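Long-range contacts in hypothetical UPF0204 protein AF0625 (Archaeoglobus fulgidus, PDB 1YQE), which probably hydrolyses D-aminoacyl-tRNAs to free tRNA and D-amino acids as a zinc-dependent deacylase: residues A[103-108]-A[145-150]; A[82-87]-A[157-162]; A[26-31]-A[41-46]. All blocks are in the same frame, centred on the assembly; numbering follows the deposited sequence.

Interaction 1: A[103-108]-A[145-150]; sequences GGKPYS and PSEISK
Ser146 meets the loop at Gly104 and Lys105 with its hydroxyl. OG accepts a hydrogen bond from Lys105 N over 2.9 Å, nearly straight, and it sits close to the CA of Gly104, where the absence of a side chain lets it approach. This placement follows from chi1 of 61°, which sets OG between the backbone N and the carbonyl carbon. CB of Ser146 meanwhile rests against Ser108 O at 3.4 Å. A water molecule bridges Ser146 O and Ser108 OG, 2.8 Å from the latter. Glu147 follows as the centre of an inverse gamma turn, in the loop that leads into strand 152-159; the partner loop comes after strand 88-92. Bent at chi2 (-52°), the Glu147 side chain curls back so that OE2 accepts from Ser108 OG on its syn side, 2.5 Å away and 20° out of the carboxylate plane. Ser146 OG appears to donate to the same oxygen; both contacts are short, and the Ser146 bond is doubtfully so. Lys105 crosses the glutamate at about a right angle, with NZ 3.5 Å from Glu147 CG. Its charge makes a long, weak ion pair with Asp59, whose carboxylate also accepts from Glu147 N.

Interaction 2: A[82-87]-A[157-162]; sequences SKDGRK and IGSTEE
Ser159 turns OG beside its own backbone N and anti to the carbonyl carbon (chi1 -69°), which aims the hydroxyl at the carbonyl of Arg86, while Asp84 tucks CG between its N and carbonyl carbon (chi1 59°) and brings OD1 near the same hydroxyl. The segment 82-87 carries a type I beta turn from Ser82 to Gly85, overlapped by an Asx turn in which Asp84 OD1 accepts from Arg86 N at 2.7 Å on its anti side. This loop passes over the end of strand 152-159 to join its two sheet neighbours, strands 73-81 and 88-92. The loop grips Ser159 from two places: Ser82 N donates to a lone pair of Ser159 O at 3.1 Å, and Ser159 OG donates to Arg86 O at 2.8 Å, tilted slightly from the carbonyl plane. The peptide bond before Ser159 is cis, a short way ahead of helix 161-164, whose N-cap is Thr160. The methyl CG2 of Thr160 packs on Gly85 CA at 3.8 Å; its OG1 accepts from Glu162 N and also bonds Glu163. Within the turn Ser82 OG donates to Asp84 OD2 from above the carboxylate plane, and Tyr199 is a further partner of OD2. At the far end Lys87 CA directs a C-H at Gly158 O, 3.1 Å away.

Interaction 3: A[26-31]-A[41-46]; sequences TFADFE and YLSDEF
Glu31 and Leu42 form an antiparallel hydrogen-bonded pair, with Glu31 N donating to Leu42 O at 2.9 Å and Leu42 N returning a bond to Glu31 O at 3.0 Å. Just before this pair, Phe30 CA brings a C-H to Leu42 O, and the Phe30 ring swings across to the chain beyond the strand. Ser43 lies over one face of that ring: its CB sits 3.7 Å from the ring centroid and only 13° off the normal, a CH-pi contact. With chi1 of 69°, Ser43 OG stays close to the same ring and donates to a lone pair of Phe46 O at 2.7 Å, a bond that closes the turn after the strand and holds the hydroxyl against the aromatic surface. The paired residues belong to the open end of a beta hairpin, strands 31-35 and 38-42, of which the first is an outermost strand of the eight-stranded mixed sheet. The edge of Phe30 points at the face of Phe46 in a T-shaped stack, with planes at 68° and the two CZ atoms 3.4 Å apart. Phe30 CD2 also touches Tyr41 CB at 3.7 Å. Phe27 approaches the edge of the Phe46 ring with its CB, and Leu178 of helix 167-182 packs on Phe27 and Phe46. Ala28 CB rests near Ser43 and against Glu45 CB at 4.1 Å; the Glu45 carboxylate itself pairs with Arg182. A water molecule accepts from Asp44 N and donates to Asp29 O at 2.8 Å.

The three contacts are separate, with centres 25 to 30 Å apart and nearest atoms about 12 to 14 Å apart. Along the chain, interaction 1 is nested inside the loop closed by interaction 2, whereas interaction 3 closes before either opens. Interactions 2 and 3 reach the same mixed sheet, 3 at its hairpin margin and 2 where a loop crosses a strand end. Interaction 2 lies closer to the bound pyrophosphate than interaction 1: the side chain of Ser82 is about 6 Å from the pyrophosphate, directly after the pocket residues Arg79, His80 and Ser81, and Glu156 of the pocket immediately precedes 157-162. In interaction 1, Gly104 is about 12 Å from the pyrophosphate, and pocket residue His143 lies shortly before 145-150.

Interaction 1: A[103-108]-A[145-150]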
ATOM      1  N   GLY A 103     -12.837  -8.912  -4.191  1.00 22.84           N
ATOM      2  CA  GLY A 103     -12.532  -7.925  -5.207  1.00 22.18           C
ATOM      3  C   GLY A 103     -11.443  -8.306  -6.185  1.00 20.75           C
ATOM      4  O   GLY A 103     -10.574  -9.124  -5.883  1.00 20.20           O
ATOM      5  N   GLY A 104     -11.498  -7.704  -7.369  1.00 20.25           N
ATOM      6  CA  GLY A 104     -10.497  -7.961  -8.382  1.00 19.97           C
ATOM      7  C   GLY A 104     -10.591  -9.295  -9.096  1.00 22.22           C
ATOM      8  O   GLY A 104     -11.594 -10.010  -8.998  1.00 20.91           O
ATOM      9  N   LYS A 105      -9.521  -9.624  -9.812  1.00 21.60           N
ATOM     10  CA  LYS A 105      -9.433 -10.863 -10.580  1.00 22.72           C
ATOM     11  C   LYS A 105      -8.293 -11.745 -10.079  1.00 21.72           C
ATOM     12  O   LYS A 105      -7.316 -11.256  -9.505  1.00 18.80           O
ATOM     13  CB  LYS A 105      -9.198 -10.532 -12.056  1.00 23.63           C
ATOM     14  CG  LYS A 105     -10.252  -9.620 -12.659  1.00 28.60           C
ATOM     15  CD  LYS A 105      -9.898  -9.252 -14.092  1.00 33.40           C
ATOM     16  CE  LYS A 105     -11.061  -8.571 -14.798  1.00 36.55           C
ATOM     17  NZ  LYS A 105     -11.535  -7.348 -14.083  1.00 41.67           N
ATOM     18  N   PRO A 106      -8.398 -13.065 -10.301  1.00 21.66           N
ATOM     19  CA  PRO A 106      -7.343 -13.979  -9.852  1.00 21.00           C
ATOM     20  C   PRO A 106      -6.012 -13.649 -10.524  1.00 20.19           C
ATOM     21  O   PRO A 106      -5.989 -13.108 -11.631  1.00 20.36           O
ATOM     22  CB  PRO A 106      -7.863 -15.351 -10.283  1.00 20.02           C
ATOM     23  CG  PRO A 106      -9.350 -15.171 -10.294  1.00 23.25           C
ATOM     24  CD  PRO A 106      -9.512 -13.807 -10.912  1.00 22.92           C
ATOM     25  N   TYR A 107      -4.915 -13.964  -9.844  1.00 17.64           N
ATOM     26  CA  TYR A 107      -3.577 -13.746 -10.382  1.00 18.62           C
ATOM     27  C   TYR A 107      -3.386 -12.409 -11.080  1.00 19.37           C
ATOM     28  O   TYR A 107      -2.739 -12.333 -12.124  1.00 19.59           O
ATOM     29  CB  TYR A 107      -3.228 -14.882 -11.346  1.00 17.36           C
ATOM     30  CG  TYR A 107      -3.228 -16.237 -10.675  1.00 17.20           C
ATOM     31  CD1 TYR A 107      -2.184 -16.616  -9.829  1.00 17.38           C
ATOM     32  CD2 TYR A 107      -4.295 -17.118 -10.842  1.00 17.08           C
ATOM     33  CE1 TYR A 107      -2.204 -17.838  -9.162  1.00 16.63           C
ATOM     34  CE2 TYR A 107      -4.324 -18.343 -10.178  1.00 16.47           C
ATOM     35  CZ  TYR A 107      -3.277 -18.694  -9.341  1.00 18.07           C
ATOM     36  OH  TYR A 107      -3.298 -19.903  -8.679  1.00 18.88           O
ATOM     37  N   SER A 108      -3.950 -11.356 -10.498  1.00 20.44           N
ATOM     38  CA  SER A 108      -3.832 -10.012 -11.049  1.00 20.30           C
ATOM     39  C   SER A 108      -3.352  -9.099  -9.920  1.00 18.13           C
ATOM     40  O   SER A 108      -3.836  -9.183  -8.794  1.00 16.99           O
ATOM     41  CB  SER A 108      -5.185  -9.541 -11.583  1.00 21.64           C
ATOM     42  OG  SER A 108      -5.053  -8.322 -12.292  1.00 25.20           O
ATOM     43  N   PRO A 145      -8.816  -3.658  -5.167  1.00 15.28           N
ATOM     44  CA  PRO A 145      -8.960  -3.839  -6.614  1.00 16.60           C
ATOM     45  C   PRO A 145      -7.634  -4.285  -7.246  1.00 17.50           C
ATOM     46  O   PRO A 145      -6.556  -3.826  -6.857  1.00 17.64           O
ATOM     47  CB  PRO A 145      -9.410  -2.457  -7.076  1.00 16.64           C
ATOM     48  CG  PRO A 145      -8.595  -1.550  -6.157  1.00 16.81           C
ATOM     49  CD  PRO A 145      -8.734  -2.226  -4.812  1.00 14.26           C
ATOM     50  N   SER A 146      -7.705  -5.196  -8.207  1.00 18.17           N
ATOM     51  CA  SER A 146      -6.493  -5.672  -8.856  1.00 17.63           C
ATOM     52  C   SER A 146      -6.213  -4.927 -10.154  1.00 17.55           C
ATOM     53  O   SER A 146      -5.064  -4.826 -10.583  1.00 17.12           O
ATOM     54  CB  SER A 146      -6.600  -7.167  -9.150  1.00 18.49           C
ATOM     55  OG  SER A 146      -7.682  -7.419 -10.022  1.00 15.56           O
ATOM     56  N   GLU A 147      -7.265  -4.398 -10.768  1.00 17.61           N
ATOM     57  CA  GLU A 147      -7.119  -3.702 -12.037  1.00 15.83           C
ATOM     58  C   GLU A 147      -6.844  -2.209 -11.899  1.00 15.05           C
ATOM     59  O   GLU A 147      -7.680  -1.380 -12.243  1.00 16.66           O
ATOM     60  CB  GLU A 147      -8.363  -3.937 -12.893  1.00 15.15           C
ATOM     61  CG  GLU A 147      -8.801  -5.402 -12.934  1.00 19.27           C
ATOM     62  CD  GLU A 147      -7.680  -6.358 -13.311  1.00 19.88           C
ATOM     63  OE1 GLU A 147      -7.163  -6.266 -14.442  1.00 23.85           O
ATOM     64  OE2 GLU A 147      -7.311  -7.207 -12.476  1.00 21.18           O
ATOM     65  N   ILE A 148      -5.662  -1.880 -11.387  1.00 15.99           N
ATOM     66  CA  ILE A 148      -5.240  -0.493 -11.212  1.00 15.80           C
ATOM     67  C   ILE A 148      -3.864  -0.383 -11.862  1.00 16.11           C
ATOM     68  O   ILE A 148      -2.940  -1.098 -11.480  1.00 16.39           O
ATOM     69  CB  ILE A 148      -5.124  -0.112  -9.718  1.00 15.76           C
ATOM     70  CG1 ILE A 148      -6.470  -0.319  -9.012  1.00 15.46           C
ATOM     71  CG2 ILE A 148      -4.665   1.340  -9.588  1.00 14.73           C
ATOM     72  CD1 ILE A 148      -7.608   0.579  -9.513  1.00 13.98           C
ATOM     73  N   SER A 149      -3.742   0.497 -12.852  1.00 15.37           N
ATOM     74  CA  SER A 149      -2.485   0.686 -13.574  1.00 15.74           C
ATOM     75  C   SER A 149      -1.636   1.805 -12.998  1.00 14.45           C
ATOM     76  O   SER A 149      -0.411   1.801 -13.136  1.00 16.05           O
ATOM     77  CB  SER A 149      -2.760   0.986 -15.052  1.00 16.99           C
ATOM     78  OG  SER A 149      -3.297  -0.148 -15.695  1.00 25.88           O
ATOM     79  N   LYS A 150      -2.283   2.784 -12.386  1.00 14.85           N
ATOM     80  CA  LYS A 150      -1.549   3.887 -11.779  1.00 15.49           C
ATOM     81  C   LYS A 150      -0.930   3.361 -10.493  1.00 17.07           C
ATOM     82  O   LYS A 150      -1.508   2.499  -9.835  1.00 15.90           O
ATOM     83  CB  LYS A 150      -2.498   5.045 -11.450  1.00 16.01           C
ATOM     84  CG  LYS A 150      -2.831   5.951 -12.627  1.00 21.31           C
ATOM     85  CD  LYS A 150      -1.668   6.869 -12.962  1.00 21.99           C
ATOM     86  CE  LYS A 150      -1.931   7.651 -14.247  1.00 22.11           C
ATOM     87  NZ  LYS A 150      -3.185   8.438 -14.163  1.00 21.18           N
TER
HETATM   88  O   HOH W   1      -3.881  -5.864 -12.836  1.00 43.93           O

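Interaction 2: A[82-87]-A[157-162]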
ATOM      1  N   SER A  82     -10.647  -6.369  10.852  1.00 28.22           N
ATOM      2  CA  SER A  82      -9.992  -7.606  11.254  1.00 30.26           C
ATOM      3  C   SER A  82     -10.630  -8.178  12.507  1.00 30.93           C
ATOM      4  O   SER A  82     -11.076  -7.435  13.385  1.00 29.27           O
ATOM      5  CB  SER A  82      -8.502  -7.367  11.502  1.00 31.39           C
ATOM      6  OG  SER A  82      -7.851  -8.573  11.866  1.00 32.70           O
ATOM      7  N   LYS A  83     -10.672  -9.505  12.580  1.00 32.12           N
ATOM      8  CA  LYS A  83     -11.257 -10.197  13.717  1.00 32.96           C
ATOM      9  C   LYS A  83     -10.366 -10.134  14.954  1.00 33.63           C
ATOM     10  O   LYS A  83     -10.809 -10.468  16.053  1.00 35.13           O
ATOM     11  CB  LYS A  83     -11.538 -11.660  13.348  1.00 35.01           C
ATOM     12  CG  LYS A  83     -10.333 -12.416  12.806  1.00 35.84           C
ATOM     13  CD  LYS A  83     -10.718 -13.827  12.386  1.00 37.67           C
ATOM     14  CE  LYS A  83      -9.559 -14.557  11.724  1.00 39.47           C
ATOM     15  NZ  LYS A  83      -8.424 -14.797  12.658  1.00 41.90           N
ATOM     16  N   ASP A  84      -9.114  -9.716  14.782  1.00 33.05           N
ATOM     17  CA  ASP A  84      -8.206  -9.617  15.918  1.00 32.39           C
ATOM     18  C   ASP A  84      -8.510  -8.373  16.745  1.00 31.63           C
ATOM     19  O   ASP A  84      -8.039  -8.238  17.869  1.00 32.03           O
ATOM     20  CB  ASP A  84      -6.737  -9.603  15.464  1.00 33.02           C
ATOM     21  CG  ASP A  84      -6.411  -8.450  14.524  1.00 35.80           C
ATOM     22  OD1 ASP A  84      -6.800  -7.294  14.810  1.00 33.71           O
ATOM     23  OD2 ASP A  84      -5.742  -8.703  13.497  1.00 37.14           O
ATOM     24  N   GLY A  85      -9.299  -7.469  16.176  1.00 31.30           N
ATOM     25  CA  GLY A  85      -9.675  -6.253  16.877  1.00 32.60           C
ATOM     26  C   GLY A  85      -8.540  -5.358  17.344  1.00 33.36           C
ATOM     27  O   GLY A  85      -8.759  -4.450  18.144  1.00 35.07           O
ATOM     28  N   ARG A  86      -7.330  -5.602  16.849  1.00 32.31           N
ATOM     29  CA  ARG A  86      -6.172  -4.799  17.236  1.00 30.95           C
ATOM     30  C   ARG A  86      -6.250  -3.380  16.681  1.00 29.61           C
ATOM     31  O   ARG A  86      -6.840  -3.149  15.626  1.00 32.33           O
ATOM     32  CB  ARG A  86      -4.884  -5.453  16.729  1.00 33.70           C
ATOM     33  CG  ARG A  86      -4.542  -6.786  17.369  1.00 34.95           C
ATOM     34  CD  ARG A  86      -3.378  -7.429  16.636  1.00 37.94           C
ATOM     35  NE  ARG A  86      -2.270  -6.493  16.476  1.00 41.45           N
ATOM     36  CZ  ARG A  86      -1.161  -6.749  15.790  1.00 42.73           C
ATOM     37  NH1 ARG A  86      -1.004  -7.921  15.189  1.00 44.18           N
ATOM     38  NH2 ARG A  86      -0.209  -5.827  15.703  1.00 44.74           N
ATOM     39  N   LYS A  87      -5.654  -2.429  17.394  1.00 25.45           N
ATOM     40  CA  LYS A  87      -5.638  -1.042  16.938  1.00 23.78           C
ATOM     41  C   LYS A  87      -4.373  -0.892  16.102  1.00 21.36           C
ATOM     42  O   LYS A  87      -3.259  -0.920  16.630  1.00 18.46           O
ATOM     43  CB  LYS A  87      -5.604  -0.082  18.133  1.00 25.50           C
ATOM     44  CG  LYS A  87      -6.859  -0.115  18.999  1.00 28.09           C
ATOM     45  CD  LYS A  87      -6.761   0.893  20.137  1.00 29.08           C
ATOM     46  CE  LYS A  87      -8.025   0.912  20.982  1.00 32.15           C
ATOM     47  NZ  LYS A  87      -9.202   1.406  20.211  1.00 36.88           N
ATOM     48  N   ILE A 157      -6.730   2.306   8.763  1.00 15.33           N
ATOM     49  CA  ILE A 157      -6.825   2.362  10.214  1.00 14.75           C
ATOM     50  C   ILE A 157      -7.638   1.140  10.623  1.00 14.57           C
ATOM     51  O   ILE A 157      -8.764   0.965  10.146  1.00 16.33           O
ATOM     52  CB  ILE A 157      -7.593   3.610  10.683  1.00 15.49           C
ATOM     53  CG1 ILE A 157      -6.866   4.873  10.229  1.00 15.71           C
ATOM     54  CG2 ILE A 157      -7.740   3.593  12.197  1.00 16.36           C
ATOM     55  CD1 ILE A 157      -7.599   6.151  10.592  1.00 19.30           C
ATOM     56  N   GLY A 158      -7.083   0.276  11.439  1.00 16.58           N
ATOM     57  CA  GLY A 158      -8.061  -0.562  12.113  1.00 16.20           C
ATOM     58  C   GLY A 158      -7.862  -0.874  13.588  1.00 17.10           C
ATOM     59  O   GLY A 158      -7.108  -0.208  14.298  1.00 17.28           O
ATOM     60  N   SER A 159      -8.935  -1.883  13.744  1.00 26.12           N
ATOM     61  CA  SER A 159      -9.501  -3.027  13.031  1.00 25.46           C
ATOM     62  C   SER A 159     -11.019  -3.086  13.152  1.00 26.60           C
ATOM     63  O   SER A 159     -11.668  -3.899  12.490  1.00 26.03           O
ATOM     64  CB  SER A 159      -8.903  -4.337  13.555  1.00 23.54           C
ATOM     65  OG  SER A 159      -7.536  -4.454  13.203  1.00 23.03           O
ATOM     66  N   THR A 160     -11.582  -2.228  13.997  1.00 26.39           N
ATOM     67  CA  THR A 160     -13.025  -2.195  14.193  1.00 28.10           C
ATOM     68  C   THR A 160     -13.561  -0.772  14.119  1.00 31.16           C
ATOM     69  O   THR A 160     -12.803   0.185  13.936  1.00 30.20           O
ATOM     70  CB  THR A 160     -13.427  -2.777  15.567  1.00 27.98           C
ATOM     71  OG1 THR A 160     -13.214  -1.792  16.591  1.00 25.87           O
ATOM     72  CG2 THR A 160     -12.599  -4.016  15.879  1.00 26.52           C
ATOM     73  N   GLU A 161     -14.875  -0.649  14.277  1.00 32.93           N
ATOM     74  CA  GLU A 161     -15.559   0.637  14.236  1.00 34.19           C
ATOM     75  C   GLU A 161     -14.990   1.610  15.267  1.00 33.74           C
ATOM     76  O   GLU A 161     -14.987   2.822  15.056  1.00 32.79           O
ATOM     77  CB  GLU A 161     -17.056   0.432  14.489  1.00 36.82           C
ATOM     78  CG  GLU A 161     -17.914   1.656  14.219  1.00 39.73           C
ATOM     79  CD  GLU A 161     -17.919   2.050  12.753  1.00 40.79           C
ATOM     80  OE1 GLU A 161     -18.351   1.230  11.916  1.00 44.04           O
ATOM     81  OE2 GLU A 161     -17.493   3.182  12.440  1.00 41.99           O
ATOM     82  N   GLU A 162     -14.517   1.079  16.388  1.00 34.51           N
ATOM     83  CA  GLU A 162     -13.940   1.924  17.425  1.00 35.58           C
ATOM     84  C   GLU A 162     -12.781   2.732  16.856  1.00 34.85           C
ATOM     85  O   GLU A 162     -12.643   3.928  17.129  1.00 35.64           O
ATOM     86  CB  GLU A 162     -13.446   1.074  18.596  1.00 38.99           C
ATOM     87  CG  GLU A 162     -14.513   0.775  19.630  1.00 45.72           C
ATOM     88  CD  GLU A 162     -15.095   2.039  20.233  1.00 48.60           C
ATOM     89  OE1 GLU A 162     -14.306   2.889  20.703  1.00 50.36           O
ATOM     90  OE2 GLU A 162     -16.338   2.182  20.239  1.00 50.66           O
TER

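Interaction 3: A[26-31]-A[41-46]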
ATOM      1  N   THR A  26      -8.222  20.238   5.331  1.00 29.24           N
ATOM      2  CA  THR A  26      -7.763  21.437   6.026  1.00 30.91           C
ATOM      3  C   THR A  26      -6.312  21.770   5.696  1.00 30.93           C
ATOM      4  O   THR A  26      -5.811  22.834   6.066  1.00 31.48           O
ATOM      5  CB  THR A  26      -7.883  21.284   7.549  1.00 31.46           C
ATOM      6  OG1 THR A  26      -7.019  20.232   7.990  1.00 32.30           O
ATOM      7  CG2 THR A  26      -9.313  20.955   7.937  1.00 30.89           C
ATOM      8  N   PHE A  27      -5.646  20.864   4.988  1.00 29.55           N
ATOM      9  CA  PHE A  27      -4.242  21.047   4.627  1.00 30.25           C
ATOM     10  C   PHE A  27      -4.004  21.965   3.437  1.00 30.35           C
ATOM     11  O   PHE A  27      -2.867  22.345   3.162  1.00 31.09           O
ATOM     12  CB  PHE A  27      -3.599  19.686   4.352  1.00 30.63           C
ATOM     13  CG  PHE A  27      -3.578  18.770   5.547  1.00 32.32           C
ATOM     14  CD1 PHE A  27      -3.231  17.433   5.401  1.00 31.48           C
ATOM     15  CD2 PHE A  27      -3.893  19.245   6.817  1.00 32.29           C
ATOM     16  CE1 PHE A  27      -3.197  16.583   6.500  1.00 32.30           C
ATOM     17  CE2 PHE A  27      -3.861  18.400   7.923  1.00 31.86           C
ATOM     18  CZ  PHE A  27      -3.512  17.069   7.765  1.00 31.94           C
ATOM     19  N   ALA A  28      -5.069  22.319   2.729  1.00 30.13           N
ATOM     20  CA  ALA A  28      -4.948  23.194   1.568  1.00 31.04           C
ATOM     21  C   ALA A  28      -6.292  23.821   1.212  1.00 31.33           C
ATOM     22  O   ALA A  28      -7.327  23.448   1.762  1.00 30.25           O
ATOM     23  CB  ALA A  28      -4.408  22.411   0.377  1.00 30.16           C
ATOM     24  N   ASP A  29      -6.264  24.776   0.288  1.00 33.45           N
ATOM     25  CA  ASP A  29      -7.474  25.460  -0.148  1.00 35.29           C
ATOM     26  C   ASP A  29      -8.131  24.623  -1.237  1.00 34.60           C
ATOM     27  O   ASP A  29      -7.727  24.673  -2.396  1.00 34.01           O
ATOM     28  CB  ASP A  29      -7.120  26.847  -0.692  1.00 38.34           C
ATOM     29  CG  ASP A  29      -8.343  27.718  -0.918  1.00 42.71           C
ATOM     30  OD1 ASP A  29      -8.181  28.836  -1.455  1.00 46.32           O
ATOM     31  OD2 ASP A  29      -9.462  27.294  -0.556  1.00 43.40           O
ATOM     32  N   PHE A  30      -9.143  23.849  -0.862  1.00 34.25           N
ATOM     33  CA  PHE A  30      -9.822  22.995  -1.827  1.00 35.82           C
ATOM     34  C   PHE A  30     -11.111  23.570  -2.392  1.00 36.27           C
ATOM     35  O   PHE A  30     -11.755  24.417  -1.781  1.00 35.77           O
ATOM     36  CB  PHE A  30     -10.122  21.619  -1.216  1.00 34.48           C
ATOM     37  CG  PHE A  30      -8.912  20.739  -1.066  1.00 33.53           C
ATOM     38  CD1 PHE A  30      -8.086  20.848   0.050  1.00 34.12           C
ATOM     39  CD2 PHE A  30      -8.596  19.804  -2.049  1.00 31.90           C
ATOM     40  CE1 PHE A  30      -6.961  20.037   0.189  1.00 33.62           C
ATOM     41  CE2 PHE A  30      -7.473  18.986  -1.922  1.00 33.39           C
ATOM     42  CZ  PHE A  30      -6.653  19.103  -0.799  1.00 33.11           C
ATOM     43  N   GLU A  31     -11.470  23.088  -3.576  1.00 37.99           N
ATOM     44  CA  GLU A  31     -12.687  23.491  -4.265  1.00 40.44           C
ATOM     45  C   GLU A  31     -13.357  22.207  -4.739  1.00 40.89           C
ATOM     46  O   GLU A  31     -12.797  21.471  -5.555  1.00 40.16           O
ATOM     47  CB  GLU A  31     -12.353  24.377  -5.464  1.00 43.23           C
ATOM     48  CG  GLU A  31     -13.568  24.820  -6.256  1.00 48.30           C
ATOM     49  CD  GLU A  31     -13.208  25.754  -7.391  1.00 50.70           C
ATOM     50  OE1 GLU A  31     -12.437  25.339  -8.285  1.00 51.69           O
ATOM     51  OE2 GLU A  31     -13.696  26.905  -7.389  1.00 53.40           O
ATOM     52  N   TYR A  41     -12.179  17.051  -5.078  1.00 28.56           N
ATOM     53  CA  TYR A  41     -11.750  18.206  -4.304  1.00 28.92           C
ATOM     54  C   TYR A  41     -10.395  18.583  -4.876  1.00 29.59           C
ATOM     55  O   TYR A  41      -9.451  17.791  -4.827  1.00 28.89           O
ATOM     56  CB  TYR A  41     -11.630  17.855  -2.818  1.00 29.63           C
ATOM     57  CG  TYR A  41     -12.915  17.332  -2.211  1.00 31.24           C
ATOM     58  CD1 TYR A  41     -13.302  16.003  -2.386  1.00 32.66           C
ATOM     59  CD2 TYR A  41     -13.759  18.171  -1.484  1.00 30.93           C
ATOM     60  CE1 TYR A  41     -14.497  15.521  -1.855  1.00 32.58           C
ATOM     61  CE2 TYR A  41     -14.959  17.700  -0.948  1.00 31.24           C
ATOM     62  CZ  TYR A  41     -15.321  16.375  -1.138  1.00 33.19           C
ATOM     63  OH  TYR A  41     -16.503  15.896  -0.616  1.00 34.27           O
ATOM     64  N   LEU A  42     -10.302  19.789  -5.426  1.00 28.87           N
ATOM     65  CA  LEU A  42      -9.070  20.245  -6.051  1.00 30.26           C
ATOM     66  C   LEU A  42      -8.339  21.354  -5.310  1.00 31.54           C
ATOM     67  O   LEU A  42      -8.949  22.202  -4.659  1.00 31.44           O
ATOM     68  CB  LEU A  42      -9.369  20.719  -7.472  1.00 30.44           C
ATOM     69  CG  LEU A  42     -10.214  19.778  -8.330  1.00 31.41           C
ATOM     70  CD1 LEU A  42     -10.658  20.499  -9.595  1.00 32.43           C
ATOM     71  CD2 LEU A  42      -9.412  18.534  -8.657  1.00 31.18           C
ATOM     72  N   SER A  43      -7.017  21.333  -5.438  1.00 31.98           N
ATOM     73  CA  SER A  43      -6.141  22.323  -4.832  1.00 33.00           C
ATOM     74  C   SER A  43      -4.852  22.269  -5.639  1.00 33.62           C
ATOM     75  O   SER A  43      -4.709  21.420  -6.520  1.00 34.35           O
ATOM     76  CB  SER A  43      -5.861  21.982  -3.366  1.00 32.89           C
ATOM     77  OG  SER A  43      -5.060  20.821  -3.249  1.00 33.98           O
ATOM     78  N   ASP A  44      -3.917  23.168  -5.350  1.00 34.25           N
ATOM     79  CA  ASP A  44      -2.650  23.183  -6.071  1.00 34.22           C
ATOM     80  C   ASP A  44      -1.612  22.308  -5.375  1.00 33.29           C
ATOM     81  O   ASP A  44      -0.459  22.243  -5.797  1.00 32.47           O
ATOM     82  CB  ASP A  44      -2.119  24.614  -6.186  1.00 36.13           C
ATOM     83  CG  ASP A  44      -2.040  25.313  -4.848  1.00 38.30           C
ATOM     84  OD1 ASP A  44      -1.532  24.704  -3.883  1.00 40.99           O
ATOM     85  OD2 ASP A  44      -2.479  26.479  -4.760  1.00 42.02           O
ATOM     86  N   GLU A  45      -2.027  21.639  -4.304  1.00 32.88           N
ATOM     87  CA  GLU A  45      -1.135  20.771  -3.545  1.00 31.05           C
ATOM     88  C   GLU A  45      -1.356  19.323  -3.982  1.00 29.47           C
ATOM     89  O   GLU A  45      -0.468  18.688  -4.549  1.00 28.93           O
ATOM     90  CB  GLU A  45      -1.423  20.917  -2.047  1.00 35.78           C
ATOM     91  CG  GLU A  45      -0.367  20.313  -1.133  1.00 40.86           C
ATOM     92  CD  GLU A  45       0.958  21.054  -1.197  1.00 43.43           C
ATOM     93  OE1 GLU A  45       1.920  20.605  -0.538  1.00 44.98           O
ATOM     94  OE2 GLU A  45       1.036  22.085  -1.903  1.00 45.66           O
ATOM     95  N   PHE A  46      -2.550  18.808  -3.711  1.00 25.43           N
ATOM     96  CA  PHE A  46      -2.896  17.445  -4.091  1.00 24.69           C
ATOM     97  C   PHE A  46      -4.398  17.356  -4.350  1.00 22.87           C
ATOM     98  O   PHE A  46      -5.126  18.318  -4.128  1.00 21.23           O
ATOM     99  CB  PHE A  46      -2.461  16.461  -2.994  1.00 23.18           C
ATOM    100  CG  PHE A  46      -3.127  16.683  -1.669  1.00 23.37           C
ATOM    101  CD1 PHE A  46      -4.270  15.970  -1.322  1.00 21.28           C
ATOM    102  CD2 PHE A  46      -2.610  17.604  -0.760  1.00 22.18           C
ATOM    103  CE1 PHE A  46      -4.890  16.167  -0.088  1.00 22.04           C
ATOM    104  CE2 PHE A  46      -3.221  17.810   0.475  1.00 20.98           C
ATOM    105  CZ  PHE A  46      -4.365  17.088   0.814  1.00 22.22           C
TER
HETATM  106  O   HOH W   2      -5.258  25.308  -3.491  1.00 36.55           O